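Local coordinates for phenylalanyl-tRNA synthetase beta chain (Bacteroides fragilis, PDB 3IG2), which forms the beta subunit of a tetrameric ligase that catalyses ATP-dependent attachment of phenylalanine to tRNA(Phe), the fragment here being its core domain, at residues 27-32 against 91-96; 62-67 against 202-207; 71-76 against 116-121. All coordinates share one frame; numbering follows the deposited sequence.

Contact 1: 27-32 against 91-96; sequences NNSLTR and NCYHFD
In Ser29, chi1 of -64° places OG beside the backbone N and opposite the carbonyl carbon; the similar first torsion of Tyr93 (-58°) swings its ring out from the strand so that the two side chains come together. Tyr93 belongs to strand 85-95 of the mixed sheet of the class II synthetase-like core, while Ser29 sits in the loop just before the short strand 30-31, an outer strand of a separate three-stranded antiparallel sheet. The meeting is slight and lies at the surface, with about 70 Å² buried in all. CB of Ser29 comes up obliquely to the Tyr93 ring, 4.3 Å from its CE2, so the methylene of the serine does the touching. In both residues the bond from CA to CB is directed toward the other segment, yet no hydrogen bond joins the two. The backbone of Arg62 lies between them, bonding to both Ser29 and Tyr93, so the residue following strand 60-61 joins the loop before strand 30-31 to strand 85-95. The carbonyl O of Asn91 is taken by Arg62 NE, and Ser29 OG remains 4.2 Å from that same Asn91 O, too far for a direct hydrogen bond.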
# COMPACT_ATOMS: atom_id res chain seq x y z
N ASN B 27 17.01 -14.56 17.38
CA ASN B 27 17.48 -15.93 17.59
C ASN B 27 18.62 -16.00 18.62
O ASN B 27 19.38 -15.04 18.80
CB ASN B 27 17.89 -16.58 16.25
CG ASN B 27 16.69 -16.83 15.30
OD1 ASN B 27 16.60 -16.26 14.22
ND2 ASN B 27 15.79 -17.65 15.71
N ASN B 28 18.74 -17.13 19.29
CA ASN B 28 19.76 -17.32 20.29
C ASN B 28 21.14 -17.21 19.66
O ASN B 28 21.36 -17.64 18.55
CB ASN B 28 19.67 -18.71 20.88
CG ASN B 28 18.55 -18.86 21.88
OD1 ASN B 28 18.08 -17.90 22.51
ND2 ASN B 28 18.12 -20.10 22.05
N SER B 29 22.06 -16.65 20.39
CA SER B 29 23.44 -16.61 19.94
C SER B 29 24.16 -17.93 20.19
O SER B 29 25.15 -18.22 19.51
CB SER B 29 24.15 -15.45 20.60
OG SER B 29 23.53 -14.26 20.14
N LEU B 30 23.70 -18.71 21.17
CA LEU B 30 24.27 -20.05 21.42
C LEU B 30 23.71 -20.98 20.33
O LEU B 30 22.50 -21.01 20.11
CB LEU B 30 23.88 -20.55 22.81
CG LEU B 30 24.29 -21.95 23.29
CD1 LEU B 30 25.81 -22.19 23.21
CD2 LEU B 30 23.80 -22.25 24.71
N THR B 31 24.60 -21.70 19.66
CA THR B 31 24.20 -22.49 18.49
C THR B 31 24.97 -23.82 18.37
O THR B 31 25.71 -24.21 19.30
CB THR B 31 24.34 -21.63 17.22
OG1 THR B 31 23.65 -22.24 16.13
CG2 THR B 31 25.81 -21.45 16.86
N ARG B 32 24.81 -24.47 17.22
CA ARG B 32 25.31 -25.83 16.92
C ARG B 32 26.56 -25.79 16.03
O ARG B 32 26.50 -25.39 14.85
CB ARG B 32 24.19 -26.61 16.24
CG ARG B 32 24.53 -27.98 15.68
CD ARG B 32 23.23 -28.74 15.43
NE ARG B 32 23.36 -29.95 14.61
CZ ARG B 32 23.81 -31.13 15.04
NH1 ARG B 32 24.22 -31.31 16.30
NH2 ARG B 32 23.88 -32.16 14.20
N ASN B 91 24.69 -9.72 17.24
CA ASN B 91 26.12 -9.97 17.24
C ASN B 91 26.43 -11.37 16.76
O ASN B 91 25.67 -12.31 17.06
CB ASN B 91 26.70 -9.82 18.64
CG ASN B 91 26.72 -8.36 19.13
OD1 ASN B 91 26.20 -8.07 20.18
ND2 ASN B 91 27.32 -7.47 18.36
N CYS B 92 27.55 -11.48 16.03
CA CYS B 92 28.21 -12.75 15.74
C CYS B 92 29.60 -12.70 16.34
O CYS B 92 30.08 -11.65 16.70
CB CYS B 92 28.31 -12.99 14.23
SG CYS B 92 26.69 -13.26 13.53
N TYR B 93 30.23 -13.86 16.44
CA TYR B 93 31.45 -14.05 17.19
C TYR B 93 32.45 -14.86 16.36
O TYR B 93 32.07 -15.74 15.60
CB TYR B 93 31.13 -14.74 18.52
CG TYR B 93 30.13 -13.95 19.33
CD1 TYR B 93 30.56 -12.95 20.21
CD2 TYR B 93 28.77 -14.16 19.18
CE1 TYR B 93 29.65 -12.19 20.93
CE2 TYR B 93 27.84 -13.40 19.90
CZ TYR B 93 28.30 -12.42 20.78
OH TYR B 93 27.42 -11.65 21.50
N HIS B 94 33.73 -14.56 16.56
CA HIS B 94 34.83 -15.07 15.75
C HIS B 94 36.02 -15.37 16.64
O HIS B 94 36.33 -14.64 17.59
CB HIS B 94 35.18 -14.02 14.67
CG HIS B 94 36.34 -14.40 13.79
ND1 HIS B 94 36.17 -15.02 12.56
CD2 HIS B 94 37.68 -14.21 13.93
CE1 HIS B 94 37.36 -15.20 12.00
NE2 HIS B 94 38.29 -14.73 12.81
N PHE B 95 36.66 -16.49 16.35
CA PHE B 95 37.90 -16.88 17.01
C PHE B 95 39.02 -16.80 15.98
O PHE B 95 38.95 -17.43 14.92
CB PHE B 95 37.80 -18.30 17.58
CG PHE B 95 39.13 -18.92 17.93
CD1 PHE B 95 39.94 -18.37 18.93
CD2 PHE B 95 39.59 -20.07 17.27
CE1 PHE B 95 41.20 -18.95 19.26
CE2 PHE B 95 40.82 -20.65 17.58
CZ PHE B 95 41.63 -20.09 18.58
N ASP B 96 40.03 -15.99 16.27
CA ASP B 96 41.20 -15.90 15.45
C ASP B 96 42.43 -16.06 16.33
O ASP B 96 43.18 -17.02 16.18
CB ASP B 96 41.23 -14.55 14.74
CG ASP B 96 42.54 -14.28 14.03
OD1 ASP B 96 43.38 -15.20 13.87
OD2 ASP B 96 42.73 -13.13 13.59

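Contact 2: 62-67 against 202-207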
# COMPACT_ATOMS: atom_id res chain seq x y z
N ARG B 62 27.42 -18.16 17.77
CA ARG B 62 27.22 -18.13 16.31
C ARG B 62 28.29 -17.29 15.59
O ARG B 62 28.74 -16.25 16.08
CB ARG B 62 25.83 -17.62 15.96
CG ARG B 62 25.54 -16.21 16.47
CD ARG B 62 24.11 -15.74 16.08
NE ARG B 62 23.87 -14.42 16.65
CZ ARG B 62 22.68 -13.89 16.91
NH1 ARG B 62 21.57 -14.58 16.67
NH2 ARG B 62 22.61 -12.67 17.43
N GLN B 63 28.67 -17.78 14.42
CA GLN B 63 29.59 -17.05 13.54
C GLN B 63 28.81 -16.27 12.50
O GLN B 63 29.30 -15.29 11.97
CB GLN B 63 30.51 -18.04 12.84
CG GLN B 63 31.91 -17.56 12.71
CD GLN B 63 32.84 -18.56 12.01
OE1 GLN B 63 32.80 -19.79 12.24
NE2 GLN B 63 33.70 -18.02 11.17
N THR B 64 27.60 -16.75 12.18
CA THR B 64 26.74 -16.12 11.19
C THR B 64 25.32 -16.09 11.73
O THR B 64 24.91 -17.00 12.47
CB THR B 64 26.77 -16.87 9.80
OG1 THR B 64 25.89 -16.24 8.87
CG2 THR B 64 26.39 -18.36 9.93
N LEU B 65 24.56 -15.09 11.30
CA LEU B 65 23.11 -15.09 11.53
C LEU B 65 22.33 -16.11 10.72
O LEU B 65 21.18 -16.46 11.08
CB LEU B 65 22.52 -13.71 11.24
CG LEU B 65 23.02 -12.55 12.13
CD1 LEU B 65 22.24 -11.33 11.80
CD2 LEU B 65 22.86 -12.91 13.58
N LEU B 66 22.89 -16.56 9.62
CA LEU B 66 22.09 -17.31 8.64
C LEU B 66 21.24 -18.42 9.25
O LEU B 66 20.01 -18.50 9.02
CB LEU B 66 23.01 -17.94 7.61
CG LEU B 66 22.37 -18.92 6.64
CD1 LEU B 66 21.37 -18.21 5.75
CD2 LEU B 66 23.47 -19.54 5.80
N PHE B 67 21.90 -19.31 10.00
CA PHE B 67 21.25 -20.56 10.42
C PHE B 67 20.04 -20.36 11.33
O PHE B 67 19.03 -21.05 11.16
CB PHE B 67 22.26 -21.50 11.06
CG PHE B 67 23.43 -21.81 10.16
CD1 PHE B 67 23.22 -22.36 8.90
CD2 PHE B 67 24.73 -21.58 10.58
CE1 PHE B 67 24.30 -22.67 8.09
CE2 PHE B 67 25.81 -21.89 9.77
CZ PHE B 67 25.60 -22.43 8.53
N VAL B 202 15.07 -19.41 -0.47
CA VAL B 202 15.39 -18.37 0.51
C VAL B 202 16.43 -17.43 -0.06
O VAL B 202 17.47 -17.86 -0.57
CB VAL B 202 15.92 -18.96 1.85
CG1 VAL B 202 16.27 -17.79 2.88
CG2 VAL B 202 14.89 -19.86 2.46
N TYR B 203 16.14 -16.14 -0.01
CA TYR B 203 17.08 -15.12 -0.46
C TYR B 203 17.51 -14.44 0.82
O TYR B 203 16.67 -14.07 1.64
CB TYR B 203 16.41 -14.16 -1.45
CG TYR B 203 15.56 -14.95 -2.40
CD1 TYR B 203 14.20 -14.71 -2.53
CD2 TYR B 203 16.12 -16.02 -3.12
CE1 TYR B 203 13.42 -15.48 -3.37
CE2 TYR B 203 15.35 -16.79 -3.96
CZ TYR B 203 14.01 -16.52 -4.08
OH TYR B 203 13.26 -17.30 -4.91
N TYR B 204 18.82 -14.36 1.01
CA TYR B 204 19.41 -13.99 2.28
C TYR B 204 20.42 -12.88 2.07
O TYR B 204 21.24 -12.96 1.14
CB TYR B 204 20.10 -15.22 2.91
CG TYR B 204 20.97 -14.91 4.09
CD1 TYR B 204 20.42 -14.47 5.29
CD2 TYR B 204 22.36 -15.07 4.02
CE1 TYR B 204 21.21 -14.19 6.37
CE2 TYR B 204 23.16 -14.80 5.11
CZ TYR B 204 22.59 -14.34 6.28
OH TYR B 204 23.38 -14.08 7.38
N ALA B 205 20.39 -11.89 2.94
CA ALA B 205 21.39 -10.80 2.93
C ALA B 205 22.05 -10.69 4.30
O ALA B 205 21.38 -10.81 5.33
CB ALA B 205 20.73 -9.44 2.52
N ASP B 206 23.35 -10.46 4.30
CA ASP B 206 24.08 -10.21 5.55
C ASP B 206 24.76 -8.86 5.36
O ASP B 206 25.64 -8.72 4.53
CB ASP B 206 25.09 -11.33 5.79
CG ASP B 206 26.03 -11.07 6.99
OD1 ASP B 206 25.95 -10.06 7.70
OD2 ASP B 206 26.89 -11.92 7.23
N LEU B 207 24.34 -7.87 6.13
CA LEU B 207 25.00 -6.56 6.07
C LEU B 207 25.84 -6.40 7.32
O LEU B 207 25.36 -6.63 8.44
CB LEU B 207 23.99 -5.43 5.99
CG LEU B 207 23.25 -5.17 4.68
CD1 LEU B 207 22.45 -6.39 4.21
CD2 LEU B 207 22.37 -3.93 4.81
O HOH W 1 26.05 -14.37 6.91
O HOH W 2 25.79 -12.89 10.13
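Leu66 lies over one face of the Tyr204 ring, its CD1 methyl 3.6 Å from the ring centroid and only 9° off the normal, a well-centred CH-pi contact. CD1 caps the middle of the ring while CB lies by CZ and OH. Tyr204 is brought there by chi1 of 169°, which sets CG opposite its backbone N and lets the ring extend off the strand to the turn that leads into helix 66-75. Its OH stops 3.4 Å from Leu66 N, but the angle is poor and no bond results. That N-H is used instead by Thr64 OG1, 3.1 Å from Leu66 N and nearly straight at 172°, a capping bond. A water bound among buried residues, at the ring's edge and in its plane, ties the polar ends together: it lies 2.7 Å from Tyr204 OH, 2.7 Å from Thr64 OG1, and donates to Asp206 OD2 at 2.6 Å. A second water accepts from Leu65 N at 2.8 Å and gives a weak bond to the same carboxylate oxygen, whose partner OD1 is held by His114. The contact lies in the buried centre of the synthetase-like core, fitting the capped start of helix 66-75 against strand 200-207, which runs between strands 109-121 and 181-188, with Trp118 meeting the Tyr204 ring and helix 134-150 packing on the sheet's other side.

Contact 3: 71-76 against 116-121; sequences ESIAHN and GLWVTG
Ile73 reaches from helix 66-75 to strand 109-121 of the central sheet, a helix-on-sheet packing within the synthetase-like core. At CB its chain divides. The short branch ends at once in CG2, which touches the methyl CG2 of Thr120 at 3.9 Å. The long branch starts at CG1, 4.0 Å from that same Thr120 CG2, and its second torsion (159°) extends the chain to CD1. There CD1 settles between two residues two apart along the strand: it is 3.9 Å from Thr120 CG2 and 4.0 Å from Trp118 CB, with CD1 of the indole slightly farther off. Its approach to the Trp118 ring is oblique, whereas Ile73 and Thr120 meet tip to tip. In Thr120, chi1 of 64° sets OG1 between the backbone N and the carbonyl carbon, bonded to Leu84 N, and leaves CG2 opposite the carbonyl carbon, facing Ile73. The indole NE1 has a weak hydrogen bond to Leu66 O. Phe86 and Val202, from the strands flanking 109-121, also touch Ile73 and widen its apolar setting. With only carbon atoms meeting and no hydrogen bond across, the contact rests on dispersion and the exclusion of water.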
# COMPACT_ATOMS: atom_id res chain seq x y z
N GLU B 71 16.24 -21.82 10.69
CA GLU B 71 15.42 -22.45 11.74
C GLU B 71 14.06 -21.75 11.89
O GLU B 71 13.02 -22.41 11.96
CB GLU B 71 16.14 -22.45 13.08
CG GLU B 71 17.37 -23.33 13.16
CD GLU B 71 18.23 -23.02 14.40
OE1 GLU B 71 17.91 -22.03 15.09
OE2 GLU B 71 19.19 -23.75 14.70
N SER B 72 14.08 -20.41 11.93
CA SER B 72 12.86 -19.60 12.06
C SER B 72 11.92 -19.82 10.88
O SER B 72 10.72 -19.90 11.07
CB SER B 72 13.20 -18.10 12.17
OG SER B 72 13.95 -17.80 13.34
N ILE B 73 12.46 -19.89 9.66
CA ILE B 73 11.65 -20.12 8.46
C ILE B 73 10.99 -21.49 8.56
O ILE B 73 9.78 -21.62 8.34
CB ILE B 73 12.46 -19.98 7.14
CG1 ILE B 73 12.68 -18.49 6.80
CG2 ILE B 73 11.71 -20.64 5.99
CD1 ILE B 73 13.84 -18.25 5.85
N ALA B 74 11.79 -22.49 8.92
CA ALA B 74 11.31 -23.84 9.21
C ALA B 74 10.15 -23.86 10.22
O ALA B 74 9.12 -24.50 9.95
CB ALA B 74 12.45 -24.74 9.66
N HIS B 75 10.29 -23.17 11.36
CA HIS B 75 9.22 -23.09 12.37
C HIS B 75 8.00 -22.20 12.00
O HIS B 75 6.94 -22.28 12.65
CB HIS B 75 9.80 -22.71 13.76
N ASN B 76 8.14 -21.38 10.96
CA ASN B 76 7.06 -20.47 10.51
C ASN B 76 6.33 -20.96 9.26
O ASN B 76 5.75 -20.16 8.51
CB ASN B 76 7.58 -19.05 10.26
CG ASN B 76 7.62 -18.21 11.52
OD1 ASN B 76 8.59 -18.23 12.28
ND2 ASN B 76 6.55 -17.45 11.74
N GLY B 116 20.71 -9.28 9.36
CA GLY B 116 20.35 -10.28 8.36
C GLY B 116 18.94 -10.06 7.83
O GLY B 116 18.06 -9.65 8.58
N LEU B 117 18.74 -10.35 6.55
CA LEU B 117 17.42 -10.37 5.93
C LEU B 117 17.23 -11.70 5.26
O LEU B 117 18.14 -12.18 4.59
CB LEU B 117 17.32 -9.34 4.79
CG LEU B 117 17.80 -7.91 4.96
CD1 LEU B 117 17.50 -7.11 3.66
CD2 LEU B 117 17.17 -7.28 6.15
N TRP B 118 16.02 -12.24 5.41
CA TRP B 118 15.60 -13.47 4.76
C TRP B 118 14.28 -13.25 4.06
O TRP B 118 13.31 -12.79 4.66
CB TRP B 118 15.38 -14.57 5.78
CG TRP B 118 16.58 -15.00 6.57
CD1 TRP B 118 17.36 -16.11 6.35
CD2 TRP B 118 17.10 -14.36 7.74
NE1 TRP B 118 18.34 -16.20 7.33
CE2 TRP B 118 18.20 -15.13 8.19
CE3 TRP B 118 16.75 -13.19 8.46
CZ2 TRP B 118 18.96 -14.78 9.31
CZ3 TRP B 118 17.48 -12.86 9.60
CH2 TRP B 118 18.57 -13.66 10.02
N VAL B 119 14.22 -13.63 2.80
CA VAL B 119 12.95 -13.52 2.08
C VAL B 119 12.68 -14.86 1.42
O VAL B 119 13.51 -15.32 0.65
CB VAL B 119 12.99 -12.44 0.98
CG1 VAL B 119 11.66 -12.50 0.11
CG2 VAL B 119 13.25 -11.04 1.56
N THR B 120 11.52 -15.47 1.67
CA THR B 120 11.22 -16.75 1.02
C THR B 120 10.59 -16.52 -0.35
O THR B 120 10.02 -15.46 -0.63
CB THR B 120 10.33 -17.71 1.88
OG1 THR B 120 9.05 -17.12 2.09
CG2 THR B 120 10.97 -17.97 3.21
N GLY B 121 10.73 -17.52 -1.21
CA GLY B 121 10.19 -17.45 -2.55
C GLY B 121 9.36 -18.67 -2.85
O GLY B 121 8.63 -19.17 -1.98

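Overall arrangement
All three contacts belong to the same core domain. Contacts 2 and 3, their centres about 10 Å apart, use successive parts of helix 66-75, its start against strand 200-207 and its end against the neighbouring strand 109-121. The centre of contact 1 is about 12 Å from that of contact 2 and 18 Å from that of contact 3, out where strand 85-95, next to 109-121 in the mixed sheet, meets the small sheet. Along the chain, contact 3 is nested inside the loop closed by contact 2, while contact 1 alternates with both. One helix and its lead-in segment are thus laid against the next two strands of the chain and the last one, 200-207.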